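PDB 3NNR: transcriptional regulator, TetR family from Marinobacter aquaeolei, which probably binds DNA through an N-terminal helix-turn-helix domain and regulates transcription as a dimer, as in other TetR-family regulators. Local coordinates for residues L17-G22 / S94-H99; M4-K9 / Y43-N48; Q141-D146 / V195-P200. One frame throughout, in Å; residues are numbered along the deposited sequence.

Contact 1: residues L17-G22 / S94-H99; sequences LFNDKG and SYRFFH. With SO4 (sulfate ion), chain D.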
# COMPACT_ATOMS: atom_id res chain seq x y z
N LEU A 17 -1.33 -21.54 7.15
CA LEU A 17 -2.11 -21.03 8.29
C LEU A 17 -1.99 -19.50 8.38
O LEU A 17 -3.00 -18.83 8.50
CB LEU A 17 -1.70 -21.71 9.60
CG LEU A 17 -2.06 -23.20 9.74
CD1 LEU A 17 -1.29 -23.78 10.87
CD2 LEU A 17 -3.57 -23.45 9.95
N PHE A 18 -0.78 -18.94 8.22
CA PHE A 18 -0.62 -17.49 8.21
C PHE A 18 -1.43 -16.81 7.09
O PHE A 18 -2.10 -15.86 7.37
CB PHE A 18 0.85 -17.01 8.15
CG PHE A 18 1.74 -17.47 9.31
CD1 PHE A 18 1.24 -17.80 10.57
CD2 PHE A 18 3.13 -17.47 9.14
CE1 PHE A 18 2.12 -18.22 11.62
CE2 PHE A 18 4.01 -17.87 10.17
CZ PHE A 18 3.49 -18.24 11.42
N ASN A 19 -1.36 -17.32 5.86
CA ASN A 19 -2.08 -16.78 4.71
C ASN A 19 -3.60 -16.87 4.87
O ASN A 19 -4.33 -15.91 4.55
CB ASN A 19 -1.72 -17.53 3.40
CG ASN A 19 -0.34 -17.19 2.82
OD1 ASN A 19 0.34 -16.23 3.19
ND2 ASN A 19 0.05 -17.97 1.83
N ASP A 20 -4.07 -17.99 5.40
CA ASP A 20 -5.48 -18.28 5.54
C ASP A 20 -6.12 -17.59 6.77
O ASP A 20 -7.18 -17.00 6.64
CB ASP A 20 -5.72 -19.80 5.59
CG ASP A 20 -7.20 -20.18 5.49
OD1 ASP A 20 -7.85 -19.79 4.48
OD2 ASP A 20 -7.71 -20.89 6.40
N LYS A 21 -5.50 -17.72 7.95
CA LYS A 21 -6.05 -17.15 9.21
C LYS A 21 -5.43 -15.82 9.68
O LYS A 21 -6.01 -15.15 10.51
CB LYS A 21 -5.92 -18.17 10.36
CG LYS A 21 -6.51 -19.56 10.16
CD LYS A 21 -7.99 -19.59 10.09
CE LYS A 21 -8.51 -21.04 10.08
NZ LYS A 21 -9.97 -21.13 9.71
N GLY A 22 -4.26 -15.45 9.17
CA GLY A 22 -3.55 -14.24 9.60
C GLY A 22 -2.49 -14.65 10.60
O GLY A 22 -2.79 -15.41 11.52
N SER A 94 1.24 -15.68 -3.01
CA SER A 94 1.69 -16.89 -2.29
C SER A 94 2.21 -16.60 -0.87
O SER A 94 2.16 -17.48 -0.01
CB SER A 94 2.72 -17.67 -3.13
OG SER A 94 2.14 -18.17 -4.33
N TYR A 95 2.67 -15.37 -0.64
CA TYR A 95 3.20 -14.95 0.63
C TYR A 95 2.36 -13.77 1.16
O TYR A 95 2.86 -12.93 1.90
CB TYR A 95 4.68 -14.59 0.45
CG TYR A 95 5.54 -15.80 0.17
CD1 TYR A 95 5.58 -16.38 -1.10
CD2 TYR A 95 6.32 -16.40 1.18
CE1 TYR A 95 6.34 -17.52 -1.39
CE2 TYR A 95 7.12 -17.56 0.90
CZ TYR A 95 7.12 -18.11 -0.39
OH TYR A 95 7.88 -19.25 -0.73
N ARG A 96 1.06 -13.78 0.85
CA ARG A 96 0.15 -12.67 1.21
C ARG A 96 0.15 -12.29 2.69
O ARG A 96 -0.10 -11.12 3.00
CB ARG A 96 -1.30 -12.88 0.67
CG ARG A 96 -2.18 -13.80 1.49
CD ARG A 96 -3.38 -14.40 0.72
NE ARG A 96 -2.89 -15.56 -0.01
CZ ARG A 96 -3.30 -16.82 0.10
NH1 ARG A 96 -4.36 -17.17 0.83
NH2 ARG A 96 -2.69 -17.75 -0.63
N PHE A 97 0.43 -13.25 3.57
CA PHE A 97 0.47 -13.00 5.04
C PHE A 97 1.52 -11.95 5.43
O PHE A 97 1.33 -11.22 6.41
CB PHE A 97 0.76 -14.30 5.84
CG PHE A 97 2.23 -14.56 6.03
CD1 PHE A 97 2.98 -15.13 5.02
CD2 PHE A 97 2.89 -14.15 7.20
CE1 PHE A 97 4.37 -15.34 5.18
CE2 PHE A 97 4.25 -14.32 7.36
CZ PHE A 97 5.00 -14.92 6.34
N PHE A 98 2.61 -11.88 4.68
CA PHE A 98 3.73 -11.01 5.00
C PHE A 98 3.38 -9.52 4.90
O PHE A 98 3.46 -8.80 5.90
CB PHE A 98 4.91 -11.37 4.12
CG PHE A 98 6.18 -10.70 4.50
CD1 PHE A 98 6.92 -11.17 5.57
CD2 PHE A 98 6.66 -9.63 3.77
CE1 PHE A 98 8.10 -10.56 5.93
CE2 PHE A 98 7.84 -9.01 4.11
CZ PHE A 98 8.56 -9.47 5.20
N HIS A 99 2.91 -9.08 3.74
CA HIS A 99 2.57 -7.65 3.54
C HIS A 99 1.37 -7.17 4.37
O HIS A 99 1.25 -5.98 4.65
CB HIS A 99 2.39 -7.33 2.07
CG HIS A 99 3.61 -7.66 1.28
ND1 HIS A 99 3.86 -8.93 0.79
CD2 HIS A 99 4.69 -6.90 0.94
CE1 HIS A 99 5.02 -8.93 0.17
NE2 HIS A 99 5.54 -7.71 0.24
S SO4 D . -7.42 -15.07 2.12
O1 SO4 D . -8.43 -14.89 1.07
O2 SO4 D . -7.87 -14.79 3.51
O3 SO4 D . -7.00 -16.49 2.06
O4 SO4 D . -6.42 -14.08 1.73
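N19, near the C-terminal end of helix 6-21, reaches its amide into the turn that starts helix 96-100, where it meets F97 and S94, and both ends of that amide are used. OD1 of N19 accepts from the backbone N of F97 at 3.0 Å, the donor tilted moderately from the carbonyl plane. ND2 of N19 donates to the backbone O of S94 at 2.8 Å; this bond is straight at the hydrogen and stays close to the amide plane, but meets the carbonyl of S94 from above its own plane. The CG of N19 lies opposite its carbonyl carbon (chi1 -75°), which carries the amide out to the junction of helices 78-94 and 96-100. The guanidinium of R96 stacks on this amide, the planes 28° apart, with CB of N19 over the centre of the guanidinium and ND2 of N19 3.7 Å from NH2 of R96. A bend at chi3 folds the arginine back over N19, where NE of R96 bonds to the carbonyl of W93 and NH1 of R96 reaches O3 of the sulfate in a weak bond of 3.0 Å. On the other flank F18 and F97 point the same way, side by side; CB of F18 lies 3.5 Å from CG of F97, and the rings meet obliquely, planes at 42°. The edge of the F97 ring faces OD1 of N19, while F98 CB covers the face away from F18. I31 and I53 pack on F18, and I56 on F97, adding to the apolar side. The contact thus joins the DNA-binding domain of the TetR fold to the larger helical domain. Two directional bonds from one buried amide should fix its rotation, setting the end of helix 6-21 against the start of helix 96-100, while the phenylalanines supply apolar packing beside it.

Contact 2: residues M4-K9 / Y43-N48; sequences MKTRDK and YYHFRN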
# COMPACT_ATOMS: atom_id res chain seq x y z
N MSE A 4 9.24 -35.37 2.27
CA MSE A 4 9.49 -34.00 2.82
C MSE A 4 9.87 -34.09 4.31
O MSE A 4 9.17 -34.78 5.08
CB MSE A 4 8.24 -33.12 2.66
CG MSE A 4 8.56 -31.64 2.53
SE MSE A 4 7.01 -30.43 2.48
CE MSE A 4 7.84 -28.93 1.48
N LYS A 5 10.95 -33.37 4.72
CA LYS A 5 11.41 -33.44 6.13
C LYS A 5 10.45 -32.64 7.02
O LYS A 5 9.81 -31.68 6.59
CB LYS A 5 12.90 -33.04 6.30
CG LYS A 5 13.65 -33.86 7.39
CD LYS A 5 13.57 -33.28 8.81
CE LYS A 5 13.56 -34.38 9.86
NZ LYS A 5 14.64 -35.37 9.65
N THR A 6 10.30 -33.11 8.27
CA THR A 6 9.41 -32.50 9.29
C THR A 6 9.50 -30.96 9.32
O THR A 6 8.48 -30.28 9.40
CB THR A 6 9.72 -33.05 10.72
OG1 THR A 6 9.57 -34.48 10.75
CG2 THR A 6 8.81 -32.45 11.78
N ARG A 7 10.72 -30.45 9.26
CA ARG A 7 11.03 -29.02 9.22
C ARG A 7 10.38 -28.31 8.02
O ARG A 7 9.86 -27.20 8.16
CB ARG A 7 12.55 -28.86 9.09
CG ARG A 7 13.06 -27.43 9.12
CD ARG A 7 14.47 -27.31 8.59
NE ARG A 7 14.88 -25.91 8.68
CZ ARG A 7 15.29 -25.30 9.81
NH1 ARG A 7 15.36 -25.94 11.00
NH2 ARG A 7 15.63 -24.02 9.76
N ASP A 8 10.48 -28.93 6.85
CA ASP A 8 9.91 -28.33 5.62
C ASP A 8 8.37 -28.29 5.69
O ASP A 8 7.78 -27.33 5.20
CB ASP A 8 10.45 -29.03 4.37
CG ASP A 8 11.95 -28.78 4.14
OD1 ASP A 8 12.43 -27.63 4.31
OD2 ASP A 8 12.64 -29.75 3.75
N LYS A 9 7.76 -29.31 6.30
CA LYS A 9 6.33 -29.32 6.54
C LYS A 9 5.97 -28.15 7.45
O LYS A 9 5.01 -27.40 7.15
CB LYS A 9 5.83 -30.62 7.21
CG LYS A 9 5.77 -31.87 6.34
CD LYS A 9 5.19 -33.06 7.17
CE LYS A 9 5.11 -34.36 6.35
NZ LYS A 9 4.76 -35.56 7.19
N TYR A 43 9.47 -27.13 18.72
CA TYR A 43 10.53 -26.37 19.37
C TYR A 43 11.95 -26.79 18.92
O TYR A 43 12.82 -25.93 18.81
CB TYR A 43 10.35 -26.40 20.89
CG TYR A 43 11.31 -25.50 21.67
CD1 TYR A 43 11.05 -24.14 21.85
CD2 TYR A 43 12.47 -26.02 22.23
CE1 TYR A 43 11.95 -23.32 22.57
CE2 TYR A 43 13.36 -25.22 22.94
CZ TYR A 43 13.10 -23.88 23.11
OH TYR A 43 13.99 -23.12 23.81
N TYR A 44 12.17 -28.08 18.65
CA TYR A 44 13.47 -28.60 18.18
C TYR A 44 13.94 -27.91 16.90
O TYR A 44 15.13 -27.60 16.74
CB TYR A 44 13.40 -30.12 17.94
CG TYR A 44 14.69 -30.78 17.40
CD1 TYR A 44 15.86 -30.80 18.15
CD2 TYR A 44 14.70 -31.46 16.16
CE1 TYR A 44 17.06 -31.44 17.64
CE2 TYR A 44 15.89 -32.10 15.66
CZ TYR A 44 17.05 -32.09 16.40
OH TYR A 44 18.19 -32.71 15.90
N HIS A 45 12.98 -27.72 15.99
CA HIS A 45 13.20 -27.10 14.69
C HIS A 45 13.16 -25.57 14.80
O HIS A 45 13.95 -24.92 14.15
CB HIS A 45 12.17 -27.63 13.67
CG HIS A 45 12.30 -29.11 13.40
ND1 HIS A 45 13.31 -29.63 12.62
CD2 HIS A 45 11.55 -30.17 13.80
CE1 HIS A 45 13.19 -30.95 12.57
NE2 HIS A 45 12.13 -31.30 13.27
N PHE A 46 12.25 -25.01 15.61
CA PHE A 46 12.07 -23.54 15.75
C PHE A 46 11.75 -23.07 17.17
O PHE A 46 10.65 -23.32 17.67
CB PHE A 46 10.93 -23.04 14.82
CG PHE A 46 11.19 -23.28 13.37
CD1 PHE A 46 12.05 -22.43 12.66
CD2 PHE A 46 10.62 -24.36 12.71
CE1 PHE A 46 12.33 -22.66 11.31
CE2 PHE A 46 10.89 -24.60 11.35
CZ PHE A 46 11.75 -23.74 10.64
N ARG A 47 12.68 -22.32 17.76
CA ARG A 47 12.54 -21.76 19.13
C ARG A 47 11.32 -20.87 19.34
O ARG A 47 10.84 -20.78 20.45
CB ARG A 47 13.82 -20.99 19.54
N ASN A 48 10.81 -20.23 18.29
CA ASN A 48 9.61 -19.35 18.39
C ASN A 48 9.04 -19.01 17.02
O ASN A 48 9.70 -19.25 16.02
CB ASN A 48 9.96 -18.04 19.15
CG ASN A 48 11.16 -17.30 18.53
OD1 ASN A 48 11.17 -16.95 17.34
ND2 ASN A 48 12.18 -17.05 19.35
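H45, at the end of helix 39-45, lays its imidazole against the first turn of helix 6-21, with one face toward the backbone of R7 and the other covered by CD2 of its neighbour Y44. This is the close part of the contact: CB of R7 comes within 3.7 Å of ND1 of H45, and the methyl CG2 of T6 reaches NE2 of H45 from an oblique direction at 3.8 Å, the two side chains crossing at about a right angle. R7 stretches out from CG to NE and lays a guanidinium face over CZ of F46, planes 33° apart; its NH2 forms a salt bridge with E55 of helix 49-67. F46 adds the buried side, packing on I10 and L11 of helix 6-21 and on I52 of helix 49-67. Toward solvent the fit is looser: there exposed K5 approaches the edge of the contact near H45, but its side chain has more than one conformation, so its part is doubtful. H45 closes the predicted helix-turn-helix region together with F46, so the contact ties the end of the probable recognition helix to the N-terminal helix of the DNA-binding domain. Across the two segments the chemistry is van der Waals contact rather than directed bonding, and NH2 of R7 is held by E55, which probably helps keep its flat group over F46.

Contact 3: residues Q141-D146 / V195-P200; sequences QPQPED and VPYLTP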
# COMPACT_ATOMS: atom_id res chain seq x y z
N GLN A 141 10.57 5.83 -23.66
CA GLN A 141 11.46 6.97 -23.90
C GLN A 141 12.45 7.03 -22.73
O GLN A 141 12.05 6.82 -21.59
CB GLN A 141 10.65 8.25 -24.05
CG GLN A 141 9.82 8.23 -25.35
CD GLN A 141 8.80 9.36 -25.49
OE1 GLN A 141 8.58 10.17 -24.58
NE2 GLN A 141 8.16 9.40 -26.66
N PRO A 142 13.75 7.29 -23.00
CA PRO A 142 14.73 7.32 -21.91
C PRO A 142 14.44 8.51 -21.01
O PRO A 142 14.11 9.58 -21.51
CB PRO A 142 16.07 7.50 -22.63
CG PRO A 142 15.72 8.28 -23.86
CD PRO A 142 14.32 7.86 -24.24
N GLN A 143 14.54 8.32 -19.69
CA GLN A 143 14.24 9.39 -18.73
C GLN A 143 15.41 9.76 -17.80
O GLN A 143 16.26 8.90 -17.55
CB GLN A 143 12.98 9.01 -17.93
CG GLN A 143 11.67 8.93 -18.76
CD GLN A 143 11.30 10.26 -19.50
OE1 GLN A 143 11.60 11.37 -19.04
NE2 GLN A 143 10.63 10.13 -20.65
N PRO A 144 15.45 11.02 -17.28
CA PRO A 144 16.51 11.44 -16.34
C PRO A 144 16.63 10.54 -15.12
O PRO A 144 15.65 9.87 -14.77
CB PRO A 144 16.08 12.86 -15.92
CG PRO A 144 15.28 13.37 -17.06
CD PRO A 144 14.57 12.16 -17.63
N GLU A 145 17.80 10.52 -14.48
CA GLU A 145 18.02 9.62 -13.32
C GLU A 145 16.98 9.82 -12.19
O GLU A 145 16.51 8.83 -11.61
CB GLU A 145 19.46 9.74 -12.77
CG GLU A 145 19.89 8.51 -11.92
CD GLU A 145 21.14 8.74 -11.05
OE1 GLU A 145 21.89 9.73 -11.26
OE2 GLU A 145 21.36 7.91 -10.13
N ASP A 146 16.60 11.07 -11.93
CA ASP A 146 15.64 11.42 -10.86
C ASP A 146 14.20 11.04 -11.14
O ASP A 146 13.54 10.45 -10.28
CB ASP A 146 15.73 12.90 -10.51
CG ASP A 146 17.06 13.27 -9.89
OD1 ASP A 146 17.61 12.45 -9.11
OD2 ASP A 146 17.54 14.39 -10.14
N VAL A 195 2.25 4.36 -19.76
CA VAL A 195 1.46 4.72 -20.97
C VAL A 195 1.95 5.97 -21.75
O VAL A 195 2.17 5.86 -22.96
CB VAL A 195 -0.08 4.90 -20.65
CG1 VAL A 195 -0.83 5.74 -21.77
CG2 VAL A 195 -0.74 3.54 -20.45
N PRO A 196 2.11 7.14 -21.09
CA PRO A 196 2.57 8.33 -21.84
C PRO A 196 4.04 8.33 -22.28
O PRO A 196 4.39 9.14 -23.15
CB PRO A 196 2.30 9.47 -20.87
CG PRO A 196 2.47 8.84 -19.54
CD PRO A 196 1.97 7.44 -19.66
N TYR A 197 4.89 7.46 -21.70
CA TYR A 197 6.30 7.34 -22.10
C TYR A 197 6.57 6.31 -23.22
O TYR A 197 7.74 6.12 -23.62
CB TYR A 197 7.19 7.03 -20.89
CG TYR A 197 7.08 8.03 -19.76
CD1 TYR A 197 7.52 9.36 -19.93
CD2 TYR A 197 6.56 7.66 -18.51
CE1 TYR A 197 7.42 10.31 -18.87
CE2 TYR A 197 6.46 8.59 -17.45
CZ TYR A 197 6.90 9.90 -17.64
OH TYR A 197 6.80 10.80 -16.59
N LEU A 198 5.53 5.64 -23.72
CA LEU A 198 5.71 4.66 -24.79
C LEU A 198 6.16 5.36 -26.09
O LEU A 198 5.61 6.41 -26.44
CB LEU A 198 4.43 3.86 -25.04
CG LEU A 198 3.91 2.97 -23.89
CD1 LEU A 198 2.58 2.38 -24.24
CD2 LEU A 198 4.87 1.86 -23.53
N THR A 199 7.17 4.78 -26.75
CA THR A 199 7.68 5.28 -28.04
C THR A 199 6.70 4.95 -29.18
O THR A 199 5.83 4.07 -29.02
CB THR A 199 9.03 4.60 -28.44
OG1 THR A 199 8.85 3.18 -28.52
CG2 THR A 199 10.13 4.92 -27.44
N PRO A 200 6.83 5.66 -30.33
CA PRO A 200 5.96 5.33 -31.47
C PRO A 200 6.01 3.85 -31.90
O PRO A 200 4.95 3.27 -32.14
CB PRO A 200 6.48 6.28 -32.56
CG PRO A 200 6.93 7.49 -31.78
CD PRO A 200 7.55 6.93 -30.55
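Y197 and T199, in the turn between helices 186-194 and 200-211, meet the extended linker that leads into helix 145-160; the contact brings two interhelical loops together in the all-helical C-terminal domain of the TetR fold. P196 packs against Y197 of the second subunit, as Y197 here packs on P196 of that subunit, so the turn belongs to the dimer interface. At Y197 the carbonyl O accepts a hydrogen bond from the backbone N of Q141 at 2.8 Å, with a C=O...N angle of 162°, and CG of Q141 also lies against that oxygen. The tyrosine ring swings the other way, to L147 and M151 of helix 145-160 and to Q143, which bends at chi2 (-58°) to bring NE2 of Q143 within 3.3 Å of CD1 of Y197. These two side chains cross at about a right angle, while the amide and ring planes stand 50° apart. L198 turns from the linker into V206 and L207 of helix 200-211. At T199, OG1 bonds to the carbonyl of G138, just ahead of the linker, while the methyl CG2 of T199 runs alongside Q141 in the opposite direction, 3.9 Å from CG of Q141.

Overall arrangement
The three contacts mark successive levels of an elongated helical chain. Contacts 1 and 2 share helix 6-21 and lie on the same side of the chain's centre, their own centres about 19 Å apart: contact 2 takes the start of that helix to the predicted helix-turn-helix, contact 1 takes its end to the larger domain. Helix 49-67 lies against both, through F46 in one and F18 and F97 in the other. Contact 3 lies beyond the centre, at the dimer interface, its centre about 36 Å from that of contact 1 and about 49 Å from that of contact 2. The sulfate sits beside contact 1, held weakly by R96, and is probably from the crystallisation liquor.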